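Side-chain contacts in N-ACETYLMURAMOYL-L-ALANINE AMIDASE CwlV (Paenibacillus polymyxa, PDB 1JWQ), which probably cleaves the amide bond between N-acetylmuramic acid and L-alanine in cell-wall peptidoglycan, using a zinc-dependent catalytic domain, the part present here: residues K27-A32 / E158-R163; E38-Q43 / R163-I168; A73-S78 / E174-K179. All blocks are in the same frame, centred on the assembly; numbering follows the deposited sequence.

Interaction 1: K27-A32 / E158-R163; sequences KTFNLA and EDFQNR
Gln-161 NE2 is fixed by a hydrogen bond to the carbonyl oxygen of Leu-155, at the end of helix 149-155, and from there it rests against the ring of Phe-29, 3.7 Å from CD1. Gln-161 and Phe-29 together make most of the contact. With CG anti to the carbonyl carbon (chi1 -57°) and the chain extended beyond it, Gln-161 reaches out to helix 26-42. The side chains of Phe-29 and Gln-161 run past each other in opposite directions, and the amide stands steeply to the ring, 73° between planes. Its other terminal atom, OE1, meets the methyl of Ala-32, with CB 3.7 Å away.

Phe-29 also reaches Phe-160: CE1 approaches the rim of that ring near its plane, 4.3 Å from CE2. Both phenyls touch Leu-155 and Val-143, so helix 149-155 and strand 138-145 complete the apolar surroundings. At the exposed margin Lys-36 of helix 26-42 forms a salt bridge with Glu-158 and a hydrogen bond with Asn-162, a polar tie between the same two helices.

The axes of the segments 27-32 and 158-163 come no closer than 11.5 Å and cross at -51°, a separation too wide for close backbone packing and filled by long side chains. Phe-29 also lies near the metal site: its side chain is about 8 Å from the zinc ion and about 5 Å from that of the ligand Glu-26. In this setting the glutamine places a polar group in a buried, largely hydrocarbon contact; the bond to Leu-155 pays for burying NE2 and probably fixes the turn of the amide, while packing alone joins it to Phe-29 and Ala-32.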
ATOM      1  N   LYS A  27      10.371   2.873  -4.173  1.00 12.16           N
ATOM      2  CA  LYS A  27      10.585   1.535  -3.626  1.00 11.76           C
ATOM      3  C   LYS A  27      10.980   1.576  -2.157  1.00 12.00           C
ATOM      4  O   LYS A  27      10.604   0.698  -1.375  1.00 13.01           O
ATOM      5  CB  LYS A  27      11.662   0.781  -4.423  1.00 12.54           C
ATOM      6  CG  LYS A  27      13.060   1.380  -4.345  1.00 13.41           C
ATOM      7  CD  LYS A  27      14.098   0.429  -4.944  1.00 15.38           C
ATOM      8  CE  LYS A  27      15.518   0.969  -4.775  1.00 17.69           C
ATOM      9  NZ  LYS A  27      16.555  -0.026  -5.213  1.00 16.95           N
ATOM     10  N   THR A  28      11.742   2.600  -1.793  1.00 12.27           N
ATOM     11  CA  THR A  28      12.211   2.787  -0.424  1.00 11.62           C
ATOM     12  C   THR A  28      11.023   3.082   0.483  1.00 12.02           C
ATOM     13  O   THR A  28      10.895   2.511   1.567  1.00 11.77           O
ATOM     14  CB  THR A  28      13.205   3.962  -0.358  1.00 12.83           C
ATOM     15  OG1 THR A  28      14.219   3.776  -1.353  1.00 13.86           O
ATOM     16  CG2 THR A  28      13.856   4.038   1.014  1.00 12.87           C
ATOM     17  N   PHE A  29      10.162   3.990   0.035  1.00 10.37           N
ATOM     18  CA  PHE A  29       8.969   4.347   0.788  1.00 10.10           C
ATOM     19  C   PHE A  29       8.050   3.136   0.946  1.00 10.00           C
ATOM     20  O   PHE A  29       7.572   2.850   2.041  1.00 11.23           O
ATOM     21  CB  PHE A  29       8.205   5.462   0.070  1.00  9.94           C
ATOM     22  CG  PHE A  29       6.856   5.763   0.672  1.00 11.72           C
ATOM     23  CD1 PHE A  29       6.749   6.498   1.845  1.00 11.47           C
ATOM     24  CD2 PHE A  29       5.692   5.285   0.072  1.00 11.77           C
ATOM     25  CE1 PHE A  29       5.505   6.757   2.416  1.00 11.71           C
ATOM     26  CE2 PHE A  29       4.445   5.539   0.633  1.00 11.04           C
ATOM     27  CZ  PHE A  29       4.351   6.279   1.811  1.00 13.67           C
ATOM     28  N   ASN A  30       7.805   2.426  -0.152  1.00  9.44           N
ATOM     29  CA  ASN A  30       6.921   1.269  -0.119  1.00  9.34           C
ATOM     30  C   ASN A  30       7.360   0.212   0.881  1.00 10.00           C
ATOM     31  O   ASN A  30       6.541  -0.330   1.621  1.00  9.18           O
ATOM     32  CB  ASN A  30       6.807   0.641  -1.514  1.00 10.30           C
ATOM     33  CG  ASN A  30       6.181   1.587  -2.530  1.00  9.88           C
ATOM     34  OD1 ASN A  30       5.503   2.548  -2.162  1.00  9.53           O
ATOM     35  ND2 ASN A  30       6.394   1.310  -3.815  1.00  9.42           N
ATOM     36  N   LEU A  31       8.654  -0.084   0.902  1.00 10.86           N
ATOM     37  CA  LEU A  31       9.174  -1.087   1.822  1.00 11.59           C
ATOM     38  C   LEU A  31       9.044  -0.624   3.272  1.00 10.79           C
ATOM     39  O   LEU A  31       8.579  -1.372   4.126  1.00 10.70           O
ATOM     40  CB  LEU A  31      10.638  -1.383   1.501  1.00 12.06           C
ATOM     41  CG  LEU A  31      11.313  -2.406   2.417  1.00 11.51           C
ATOM     42  CD1 LEU A  31      10.583  -3.741   2.331  1.00 12.26           C
ATOM     43  CD2 LEU A  31      12.763  -2.568   1.995  1.00 14.36           C
ATOM     44  N   ALA A  32       9.459   0.609   3.546  1.00 12.24           N
ATOM     45  CA  ALA A  32       9.377   1.153   4.898  1.00 11.45           C
ATOM     46  C   ALA A  32       7.943   1.069   5.418  1.00 13.35           C
ATOM     47  O   ALA A  32       7.709   0.736   6.583  1.00 13.55           O
ATOM     48  CB  ALA A  32       9.862   2.612   4.910  1.00  9.82           C
ATOM     49  N   GLU A 158       9.187  10.179   9.245  1.00 20.42           N
ATOM     50  CA  GLU A 158       8.919   9.040  10.115  1.00 23.52           C
ATOM     51  C   GLU A 158       7.572   9.042  10.812  1.00 21.94           C
ATOM     52  O   GLU A 158       6.890   8.018  10.841  1.00 20.81           O
ATOM     53  CB  GLU A 158      10.033   8.897  11.156  1.00 27.87           C
ATOM     54  CG  GLU A 158      11.124   7.953  10.706  1.00 34.92           C
ATOM     55  CD  GLU A 158      10.571   6.581  10.367  1.00 37.89           C
ATOM     56  OE1 GLU A 158      10.685   5.658  11.206  1.00 38.94           O
ATOM     57  OE2 GLU A 158      10.008   6.434   9.262  1.00 42.48           O
ATOM     58  N   ASP A 159       7.182  10.180  11.376  1.00 21.12           N
ATOM     59  CA  ASP A 159       5.908  10.256  12.076  1.00 21.89           C
ATOM     60  C   ASP A 159       4.747  10.028  11.117  1.00 19.56           C
ATOM     61  O   ASP A 159       3.780   9.347  11.452  1.00 19.24           O
ATOM     62  CB  ASP A 159       5.762  11.605  12.783  1.00 24.46           C
ATOM     63  CG  ASP A 159       6.852  11.836  13.812  1.00 28.87           C
ATOM     64  OD1 ASP A 159       7.205  10.873  14.528  1.00 28.99           O
ATOM     65  OD2 ASP A 159       7.350  12.978  13.914  1.00 32.77           O
ATOM     66  N   PHE A 160       4.851  10.600   9.923  1.00 19.27           N
ATOM     67  CA  PHE A 160       3.824  10.442   8.899  1.00 16.75           C
ATOM     68  C   PHE A 160       3.652   8.959   8.598  1.00 14.92           C
ATOM     69  O   PHE A 160       2.539   8.435   8.621  1.00 15.25           O
ATOM     70  CB  PHE A 160       4.239  11.172   7.616  1.00 16.66           C
ATOM     71  CG  PHE A 160       3.364  10.864   6.427  1.00 14.73           C
ATOM     72  CD1 PHE A 160       2.161  11.535   6.234  1.00 14.27           C
ATOM     73  CD2 PHE A 160       3.741   9.888   5.508  1.00 14.22           C
ATOM     74  CE1 PHE A 160       1.345  11.237   5.142  1.00 11.80           C
ATOM     75  CE2 PHE A 160       2.930   9.582   4.413  1.00 12.38           C
ATOM     76  CZ  PHE A 160       1.730  10.260   4.233  1.00 14.35           C
ATOM     77  N   GLN A 161       4.765   8.287   8.322  1.00 13.80           N
ATOM     78  CA  GLN A 161       4.737   6.862   8.005  1.00 15.40           C
ATOM     79  C   GLN A 161       4.097   6.035   9.110  1.00 15.11           C
ATOM     80  O   GLN A 161       3.271   5.166   8.843  1.00 13.34           O
ATOM     81  CB  GLN A 161       6.152   6.349   7.731  1.00 14.33           C
ATOM     82  CG  GLN A 161       6.860   7.091   6.610  1.00 13.84           C
ATOM     83  CD  GLN A 161       8.149   6.423   6.172  1.00 13.85           C
ATOM     84  OE1 GLN A 161       8.677   5.550   6.861  1.00 13.54           O
ATOM     85  NE2 GLN A 161       8.672   6.844   5.024  1.00 13.23           N
ATOM     86  N   ASN A 162       4.474   6.304  10.354  1.00 15.73           N
ATOM     87  CA  ASN A 162       3.917   5.554  11.470  1.00 14.80           C
ATOM     88  C   ASN A 162       2.413   5.737  11.590  1.00 14.68           C
ATOM     89  O   ASN A 162       1.681   4.785  11.848  1.00 13.80           O
ATOM     90  CB  ASN A 162       4.598   5.963  12.778  1.00 16.05           C
ATOM     91  CG  ASN A 162       6.033   5.486  12.850  1.00 17.82           C
ATOM     92  OD1 ASN A 162       6.336   4.352  12.475  1.00 18.23           O
ATOM     93  ND2 ASN A 162       6.924   6.341  13.345  1.00 18.32           N
ATOM     94  N   ARG A 163       1.960   6.969  11.398  1.00 16.09           N
ATOM     95  CA  ARG A 163       0.545   7.295  11.484  1.00 16.96           C
ATOM     96  C   ARG A 163      -0.233   6.601  10.364  1.00 15.13           C
ATOM     97  O   ARG A 163      -1.294   6.015  10.588  1.00 13.85           O
ATOM     98  CB  ARG A 163       0.371   8.807  11.375  1.00 19.46           C
ATOM     99  CG  ARG A 163      -1.050   9.278  11.537  1.00 26.46           C
ATOM    100  CD  ARG A 163      -1.222  10.622  10.875  1.00 31.04           C
ATOM    101  NE  ARG A 163      -0.067  11.492  11.076  1.00 35.12           N
ATOM    102  CZ  ARG A 163       0.317  12.412  10.201  1.00 36.30           C
ATOM    103  NH1 ARG A 163      -0.359  12.568   9.069  1.00 33.90           N
ATOM    104  NH2 ARG A 163       1.354  13.194  10.467  1.00 37.60           N
TER

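Interaction 2: E38-Q43 / R163-I168; sequences ESILKQ and RVAQGI
The apolar part of the contact is the end of Ile-40, which points from helix 26-42 at the backbone of helix 158-176. Its CD1 lies 3.9 Å from Ala-165 CB and presses on the chain itself, 3.6 Å from Ala-165 C. The next peptide is as near, with Ile-40 CD1 and Gln-166 N also 3.6 Å apart. The small alanine side chain probably lets the isoleucine approach this closely, and the nearest alpha carbons, those of Ile-40 and Gln-166, are 7.0 Å apart.

A second kind of contact sets hydrocarbon against amide. The two side chains of Ile-40 and Gln-166 cross obliquely, and the branch methyl CG2 of Ile-40 sits 3.7 Å from Gln-166 OE1 and almost as near to NE2. Gln-166 leaves the helix with CG anti to N and then bends at chi2 (64°), which brings the amide across to the CG2 of Ile-40.

The polar end is secured within its own helix, where NE2 donates a hydrogen bond to Asp-170, one turn further on; this probably keeps the amide against the isoleucine.

Ile-40 continues onto Ala-169, while Ala-165 also touches Met-33 and Lys-36. Leu-41 packs on strand 47-51, and Val-164 and Ile-168 turn to helix 102-116, so helix 158-176 lies between helices 26-42 and 102-116.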
ATOM      1  N   GLU A  38       3.498  -4.328   8.871  1.00 13.78           N
ATOM      2  CA  GLU A  38       3.742  -5.684   9.336  1.00 14.94           C
ATOM      3  C   GLU A  38       3.946  -5.710  10.847  1.00 15.01           C
ATOM      4  O   GLU A  38       3.351  -6.527  11.549  1.00 14.73           O
ATOM      5  CB  GLU A  38       4.973  -6.272   8.651  1.00 14.81           C
ATOM      6  CG  GLU A  38       5.166  -7.754   8.937  1.00 17.32           C
ATOM      7  CD  GLU A  38       6.502  -8.276   8.461  1.00 16.96           C
ATOM      8  OE1 GLU A  38       6.624  -9.502   8.271  1.00 20.92           O
ATOM      9  OE2 GLU A  38       7.432  -7.464   8.285  1.00 16.74           O
ATOM     10  N   SER A  39       4.795  -4.815  11.344  1.00 16.03           N
ATOM     11  CA  SER A  39       5.075  -4.748  12.777  1.00 17.00           C
ATOM     12  C   SER A  39       3.807  -4.540  13.596  1.00 16.07           C
ATOM     13  O   SER A  39       3.630  -5.152  14.652  1.00 16.52           O
ATOM     14  CB  SER A  39       6.059  -3.615  13.075  1.00 19.19           C
ATOM     15  OG  SER A  39       7.271  -3.799  12.365  1.00 26.44           O
ATOM     16  N   ILE A  40       2.925  -3.677  13.106  1.00 13.92           N
ATOM     17  CA  ILE A  40       1.676  -3.393  13.800  1.00 14.16           C
ATOM     18  C   ILE A  40       0.742  -4.600  13.789  1.00 15.16           C
ATOM     19  O   ILE A  40       0.215  -4.989  14.827  1.00 15.18           O
ATOM     20  CB  ILE A  40       0.945  -2.192  13.160  1.00 13.14           C
ATOM     21  CG1 ILE A  40       1.808  -0.935  13.295  1.00 13.09           C
ATOM     22  CG2 ILE A  40      -0.408  -1.977  13.827  1.00 11.37           C
ATOM     23  CD1 ILE A  40       1.311   0.237  12.476  1.00 13.24           C
ATOM     24  N   LEU A  41       0.549  -5.196  12.616  1.00 14.84           N
ATOM     25  CA  LEU A  41      -0.341  -6.344  12.493  1.00 15.80           C
ATOM     26  C   LEU A  41       0.197  -7.613  13.149  1.00 17.49           C
ATOM     27  O   LEU A  41      -0.579  -8.502  13.505  1.00 16.92           O
ATOM     28  CB  LEU A  41      -0.655  -6.618  11.019  1.00 15.45           C
ATOM     29  CG  LEU A  41      -1.430  -5.518  10.284  1.00 16.17           C
ATOM     30  CD1 LEU A  41      -1.679  -5.943   8.843  1.00 14.66           C
ATOM     31  CD2 LEU A  41      -2.750  -5.250  10.990  1.00 15.91           C
ATOM     32  N   LYS A  42       1.514  -7.698  13.305  1.00 17.32           N
ATOM     33  CA  LYS A  42       2.137  -8.866  13.921  1.00 20.09           C
ATOM     34  C   LYS A  42       1.666  -9.057  15.361  1.00 21.56           C
ATOM     35  O   LYS A  42       1.686 -10.174  15.885  1.00 22.63           O
ATOM     36  CB  LYS A  42       3.658  -8.729  13.887  1.00 20.12           C
ATOM     37  N   GLN A  43       1.242  -7.968  15.995  1.00 21.54           N
ATOM     38  CA  GLN A  43       0.775  -8.024  17.376  1.00 23.00           C
ATOM     39  C   GLN A  43      -0.588  -8.706  17.494  1.00 22.05           C
ATOM     40  O   GLN A  43      -1.021  -9.048  18.596  1.00 21.82           O
ATOM     41  CB  GLN A  43       0.682  -6.614  17.968  1.00 25.68           C
ATOM     42  CG  GLN A  43       1.926  -5.762  17.773  1.00 32.17           C
ATOM     43  CD  GLN A  43       1.967  -4.571  18.710  1.00 35.95           C
ATOM     44  OE1 GLN A  43       0.937  -3.960  19.010  1.00 38.64           O
ATOM     45  NE2 GLN A  43       3.166  -4.224  19.171  1.00 38.82           N
ATOM     46  N   ARG A 163       1.960   6.969  11.398  1.00 16.09           N
ATOM     47  CA  ARG A 163       0.545   7.295  11.484  1.00 16.96           C
ATOM     48  C   ARG A 163      -0.233   6.601  10.364  1.00 15.13           C
ATOM     49  O   ARG A 163      -1.294   6.015  10.588  1.00 13.85           O
ATOM     50  CB  ARG A 163       0.371   8.807  11.375  1.00 19.46           C
ATOM     51  CG  ARG A 163      -1.050   9.278  11.537  1.00 26.46           C
ATOM     52  CD  ARG A 163      -1.222  10.622  10.875  1.00 31.04           C
ATOM     53  NE  ARG A 163      -0.067  11.492  11.076  1.00 35.12           N
ATOM     54  CZ  ARG A 163       0.317  12.412  10.201  1.00 36.30           C
ATOM     55  NH1 ARG A 163      -0.359  12.568   9.069  1.00 33.90           N
ATOM     56  NH2 ARG A 163       1.354  13.194  10.467  1.00 37.60           N
ATOM     57  N   VAL A 164       0.314   6.671   9.156  1.00 13.70           N
ATOM     58  CA  VAL A 164      -0.314   6.065   7.990  1.00 12.35           C
ATOM     59  C   VAL A 164      -0.285   4.546   8.080  1.00 11.11           C
ATOM     60  O   VAL A 164      -1.252   3.883   7.714  1.00 10.61           O
ATOM     61  CB  VAL A 164       0.386   6.530   6.697  1.00 12.80           C
ATOM     62  CG1 VAL A 164      -0.179   5.790   5.492  1.00 12.11           C
ATOM     63  CG2 VAL A 164       0.186   8.032   6.525  1.00 12.80           C
ATOM     64  N   ALA A 165       0.822   4.001   8.579  1.00 11.02           N
ATOM     65  CA  ALA A 165       0.948   2.557   8.727  1.00 10.66           C
ATOM     66  C   ALA A 165      -0.140   2.058   9.667  1.00 11.22           C
ATOM     67  O   ALA A 165      -0.709   0.984   9.464  1.00  9.50           O
ATOM     68  CB  ALA A 165       2.329   2.196   9.277  1.00 10.41           C
ATOM     69  N   GLN A 166      -0.428   2.837  10.704  1.00 10.90           N
ATOM     70  CA  GLN A 166      -1.463   2.437  11.647  1.00 11.63           C
ATOM     71  C   GLN A 166      -2.819   2.497  10.962  1.00 11.91           C
ATOM     72  O   GLN A 166      -3.679   1.651  11.197  1.00 12.92           O
ATOM     73  CB  GLN A 166      -1.474   3.350  12.875  1.00 12.03           C
ATOM     74  CG  GLN A 166      -2.510   2.940  13.916  1.00 11.60           C
ATOM     75  CD  GLN A 166      -2.225   1.574  14.522  1.00 13.18           C
ATOM     76  OE1 GLN A 166      -1.175   1.358  15.130  1.00 16.00           O
ATOM     77  NE2 GLN A 166      -3.161   0.646  14.359  1.00 11.57           N
ATOM     78  N   GLY A 167      -3.004   3.504  10.114  1.00 11.47           N
ATOM     79  CA  GLY A 167      -4.258   3.644   9.398  1.00 10.87           C
ATOM     80  C   GLY A 167      -4.478   2.463   8.468  1.00 11.52           C
ATOM     81  O   GLY A 167      -5.580   1.920   8.383  1.00 11.39           O
ATOM     82  N   ILE A 168      -3.424   2.063   7.766  1.00 11.25           N
ATOM     83  CA  ILE A 168      -3.506   0.931   6.851  1.00 10.43           C
ATOM     84  C   ILE A 168      -3.797  -0.339   7.650  1.00 12.34           C
ATOM     85  O   ILE A 168      -4.624  -1.168   7.254  1.00 10.06           O
ATOM     86  CB  ILE A 168      -2.189   0.782   6.052  1.00  9.31           C
ATOM     87  CG1 ILE A 168      -2.016   2.003   5.142  1.00  9.60           C
ATOM     88  CG2 ILE A 168      -2.201  -0.498   5.236  1.00  8.62           C
ATOM     89  CD1 ILE A 168      -0.708   2.018   4.349  1.00 10.66           C
TER

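Interaction 3: A73-S78 / E174-K179; sequences ANVFVS and EYLDVK
Van der Waals contact between Val-75 and Leu-176 forms the centre of this join, the two side chains reaching toward each other tip to tip. Leu-176 has CG anti to the carbonyl carbon (chi1 -69°), which sends its methyls toward Val-75. Val-75 CG1 is 3.8 Å from Leu-176 CD2, and CG2 of the same valine is 4.0 Å from CD1. Leu-176 CD2 also meets Asn-74 CB at 4.0 Å. Tyr-175 adds its ring obliquely, CD2 lying 3.8 Å from Val-75 CG1 as the two side chains slide past in opposite directions. An alanine in place of Leu-176 would lack both branch methyls, which would probably open a gap beside Val-75 and Asn-74.

Among the polar bonds, Asn-74 OD1 accepts from the backbone N of Val-3. Apart from the contact with the strand, Lys-179 NZ ties the last residue back to the helix by a 3.0 Å salt bridge to Glu-174 OE1, met on the syn side. Asp-177, with positive phi, is the first residue to leave the helix, in a Schellman motif.

The last turn of helix 158-176 covers the start of strand 75-82; Leu-176 also touches Val-4 of strand 2-8, and Tyr-175 meets Phe-104 of helix 102-116.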
ATOM      1  N   ALA A  73      -4.459 -15.823   0.597  1.00 11.67           N
ATOM      2  CA  ALA A  73      -4.626 -14.609   1.385  1.00 12.05           C
ATOM      3  C   ALA A  73      -6.095 -14.211   1.509  1.00 11.96           C
ATOM      4  O   ALA A  73      -6.894 -14.455   0.607  1.00 12.12           O
ATOM      5  CB  ALA A  73      -3.828 -13.468   0.751  1.00  8.99           C
ATOM      6  N   ASN A  74      -6.448 -13.611   2.640  1.00 11.71           N
ATOM      7  CA  ASN A  74      -7.809 -13.149   2.856  1.00 11.69           C
ATOM      8  C   ASN A  74      -7.911 -11.754   2.251  1.00 11.48           C
ATOM      9  O   ASN A  74      -8.972 -11.334   1.792  1.00 10.77           O
ATOM     10  CB  ASN A  74      -8.138 -13.121   4.348  1.00 12.36           C
ATOM     11  CG  ASN A  74      -8.257 -14.513   4.940  1.00 14.58           C
ATOM     12  OD1 ASN A  74      -7.262 -15.222   5.104  1.00 15.75           O
ATOM     13  ND2 ASN A  74      -9.481 -14.919   5.249  1.00 17.37           N
ATOM     14  N   VAL A  75      -6.792 -11.036   2.263  1.00 12.44           N
ATOM     15  CA  VAL A  75      -6.726  -9.706   1.667  1.00 11.65           C
ATOM     16  C   VAL A  75      -5.329  -9.463   1.125  1.00 11.14           C
ATOM     17  O   VAL A  75      -4.359 -10.087   1.556  1.00  9.99           O
ATOM     18  CB  VAL A  75      -7.051  -8.576   2.672  1.00 12.52           C
ATOM     19  CG1 VAL A  75      -8.485  -8.706   3.153  1.00 14.27           C
ATOM     20  CG2 VAL A  75      -6.074  -8.608   3.839  1.00 14.36           C
ATOM     21  N   PHE A  76      -5.242  -8.543   0.173  1.00  9.85           N
ATOM     22  CA  PHE A  76      -3.981  -8.183  -0.449  1.00  9.51           C
ATOM     23  C   PHE A  76      -3.924  -6.663  -0.513  1.00  9.36           C
ATOM     24  O   PHE A  76      -4.872  -6.018  -0.949  1.00 11.13           O
ATOM     25  CB  PHE A  76      -3.917  -8.791  -1.853  1.00  9.51           C
ATOM     26  CG  PHE A  76      -2.677  -8.436  -2.628  1.00  9.25           C
ATOM     27  CD1 PHE A  76      -2.641  -7.294  -3.421  1.00  9.75           C
ATOM     28  CD2 PHE A  76      -1.558  -9.268  -2.594  1.00 10.43           C
ATOM     29  CE1 PHE A  76      -1.510  -6.985  -4.178  1.00  7.81           C
ATOM     30  CE2 PHE A  76      -0.421  -8.970  -3.345  1.00  9.47           C
ATOM     31  CZ  PHE A  76      -0.399  -7.825  -4.140  1.00  9.67           C
ATOM     32  N   VAL A  77      -2.823  -6.094  -0.048  1.00  9.55           N
ATOM     33  CA  VAL A  77      -2.659  -4.649  -0.072  1.00  9.06           C
ATOM     34  C   VAL A  77      -1.311  -4.314  -0.681  1.00  7.40           C
ATOM     35  O   VAL A  77      -0.270  -4.735  -0.174  1.00  9.05           O
ATOM     36  CB  VAL A  77      -2.707  -4.034   1.344  1.00  8.03           C
ATOM     37  CG1 VAL A  77      -2.514  -2.522   1.263  1.00 10.67           C
ATOM     38  CG2 VAL A  77      -4.040  -4.358   2.015  1.00  9.32           C
ATOM     39  N   SER A  78      -1.335  -3.567  -1.777  1.00  8.41           N
ATOM     40  CA  SER A  78      -0.102  -3.155  -2.430  1.00  6.91           C
ATOM     41  C   SER A  78       0.101  -1.689  -2.067  1.00  8.50           C
ATOM     42  O   SER A  78      -0.814  -0.878  -2.206  1.00  9.92           O
ATOM     43  CB  SER A  78      -0.210  -3.329  -3.944  1.00  7.92           C
ATOM     44  OG  SER A  78       1.049  -3.104  -4.554  1.00  8.68           O
ATOM     45  N   GLU A 174     -10.067  -3.825  10.665  1.00 12.21           N
ATOM     46  CA  GLU A 174     -11.499  -3.564  10.659  1.00 13.61           C
ATOM     47  C   GLU A 174     -12.215  -4.414   9.622  1.00 14.00           C
ATOM     48  O   GLU A 174     -13.251  -5.002   9.912  1.00 13.58           O
ATOM     49  CB  GLU A 174     -11.774  -2.083  10.378  1.00 14.86           C
ATOM     50  CG  GLU A 174     -11.332  -1.133  11.479  1.00 12.63           C
ATOM     51  CD  GLU A 174     -12.245  -1.155  12.692  1.00 15.21           C
ATOM     52  OE1 GLU A 174     -13.324  -1.785  12.627  1.00 15.10           O
ATOM     53  OE2 GLU A 174     -11.885  -0.526  13.708  1.00 15.32           O
ATOM     54  N   TYR A 175     -11.664  -4.483   8.413  1.00 13.66           N
ATOM     55  CA  TYR A 175     -12.293  -5.267   7.356  1.00 13.55           C
ATOM     56  C   TYR A 175     -12.360  -6.749   7.698  1.00 14.14           C
ATOM     57  O   TYR A 175     -13.380  -7.400   7.467  1.00 15.80           O
ATOM     58  CB  TYR A 175     -11.548  -5.110   6.028  1.00 13.89           C
ATOM     59  CG  TYR A 175     -12.228  -5.858   4.900  1.00 13.31           C
ATOM     60  CD1 TYR A 175     -13.446  -5.417   4.385  1.00 16.72           C
ATOM     61  CD2 TYR A 175     -11.681  -7.035   4.385  1.00 15.09           C
ATOM     62  CE1 TYR A 175     -14.110  -6.131   3.383  1.00 16.17           C
ATOM     63  CE2 TYR A 175     -12.336  -7.758   3.383  1.00 15.09           C
ATOM     64  CZ  TYR A 175     -13.550  -7.297   2.890  1.00 17.00           C
ATOM     65  OH  TYR A 175     -14.201  -8.002   1.903  1.00 16.20           O
ATOM     66  N   LEU A 176     -11.271  -7.279   8.244  1.00 13.88           N
ATOM     67  CA  LEU A 176     -11.212  -8.691   8.600  1.00 12.94           C
ATOM     68  C   LEU A 176     -11.891  -8.982   9.932  1.00 15.53           C
ATOM     69  O   LEU A 176     -11.989 -10.136  10.346  1.00 15.11           O
ATOM     70  CB  LEU A 176      -9.759  -9.163   8.628  1.00 12.86           C
ATOM     71  CG  LEU A 176      -9.105  -9.215   7.244  1.00 12.87           C
ATOM     72  CD1 LEU A 176      -7.660  -9.676   7.376  1.00 11.94           C
ATOM     73  CD2 LEU A 176      -9.894 -10.166   6.345  1.00 14.61           C
ATOM     74  N   ASP A 177     -12.354  -7.925  10.591  1.00 15.39           N
ATOM     75  CA  ASP A 177     -13.054  -8.044  11.863  1.00 17.73           C
ATOM     76  C   ASP A 177     -12.278  -8.889  12.871  1.00 18.22           C
ATOM     77  O   ASP A 177     -12.800  -9.851  13.435  1.00 19.06           O
ATOM     78  CB  ASP A 177     -14.449  -8.633  11.613  1.00 20.29           C
ATOM     79  CG  ASP A 177     -15.355  -8.544  12.826  1.00 23.16           C
ATOM     80  OD1 ASP A 177     -15.243  -7.564  13.594  1.00 21.23           O
ATOM     81  OD2 ASP A 177     -16.195  -9.451  12.996  1.00 23.26           O
ATOM     82  N   VAL A 178     -11.020  -8.520  13.093  1.00 18.56           N
ATOM     83  CA  VAL A 178     -10.173  -9.233  14.043  1.00 18.49           C
ATOM     84  C   VAL A 178      -9.668  -8.300  15.141  1.00 19.60           C
ATOM     85  O   VAL A 178      -8.549  -8.454  15.632  1.00 20.86           O
ATOM     86  CB  VAL A 178      -8.958  -9.888  13.343  1.00 18.41           C
ATOM     87  CG1 VAL A 178      -9.425 -11.051  12.475  1.00 18.03           C
ATOM     88  CG2 VAL A 178      -8.219  -8.856  12.494  1.00 16.64           C
ATOM     89  N   LYS A 179     -10.497  -7.335  15.526  1.00 19.06           N
ATOM     90  CA  LYS A 179     -10.125  -6.393  16.574  1.00 21.12           C
ATOM     91  C   LYS A 179      -9.979  -7.100  17.920  1.00 22.00           C
ATOM     92  O   LYS A 179     -10.407  -8.270  18.022  1.00 22.55           O
ATOM     93  CB  LYS A 179     -11.175  -5.283  16.682  1.00 22.31           C
ATOM     94  CG  LYS A 179     -11.166  -4.320  15.505  1.00 24.58           C
ATOM     95  CD  LYS A 179     -12.268  -3.276  15.605  1.00 26.54           C
ATOM     96  CE  LYS A 179     -13.629  -3.858  15.260  1.00 27.92           C
ATOM     97  NZ  LYS A 179     -14.657  -2.785  15.128  1.00 28.16           N
TER

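All three contacts draw on helix 158-176, taken in order from its first turns to its last. Interactions 1 and 2 are successive contacts with the same partner, helix 26-42; their centres lie 11 Å apart, and Arg-163 belongs to a segment of each. Interaction 3 turns from that helix to the sheet, 12 Å from interaction 2 and 20 Å from interaction 1, between centres. Only interaction 1 lies by the zinc site formed by His-10, Glu-26 and His-80; the other two are structural packing away from it. Together they seat one long helix against a helical neighbour and the central sheet of this open alpha-beta-alpha domain.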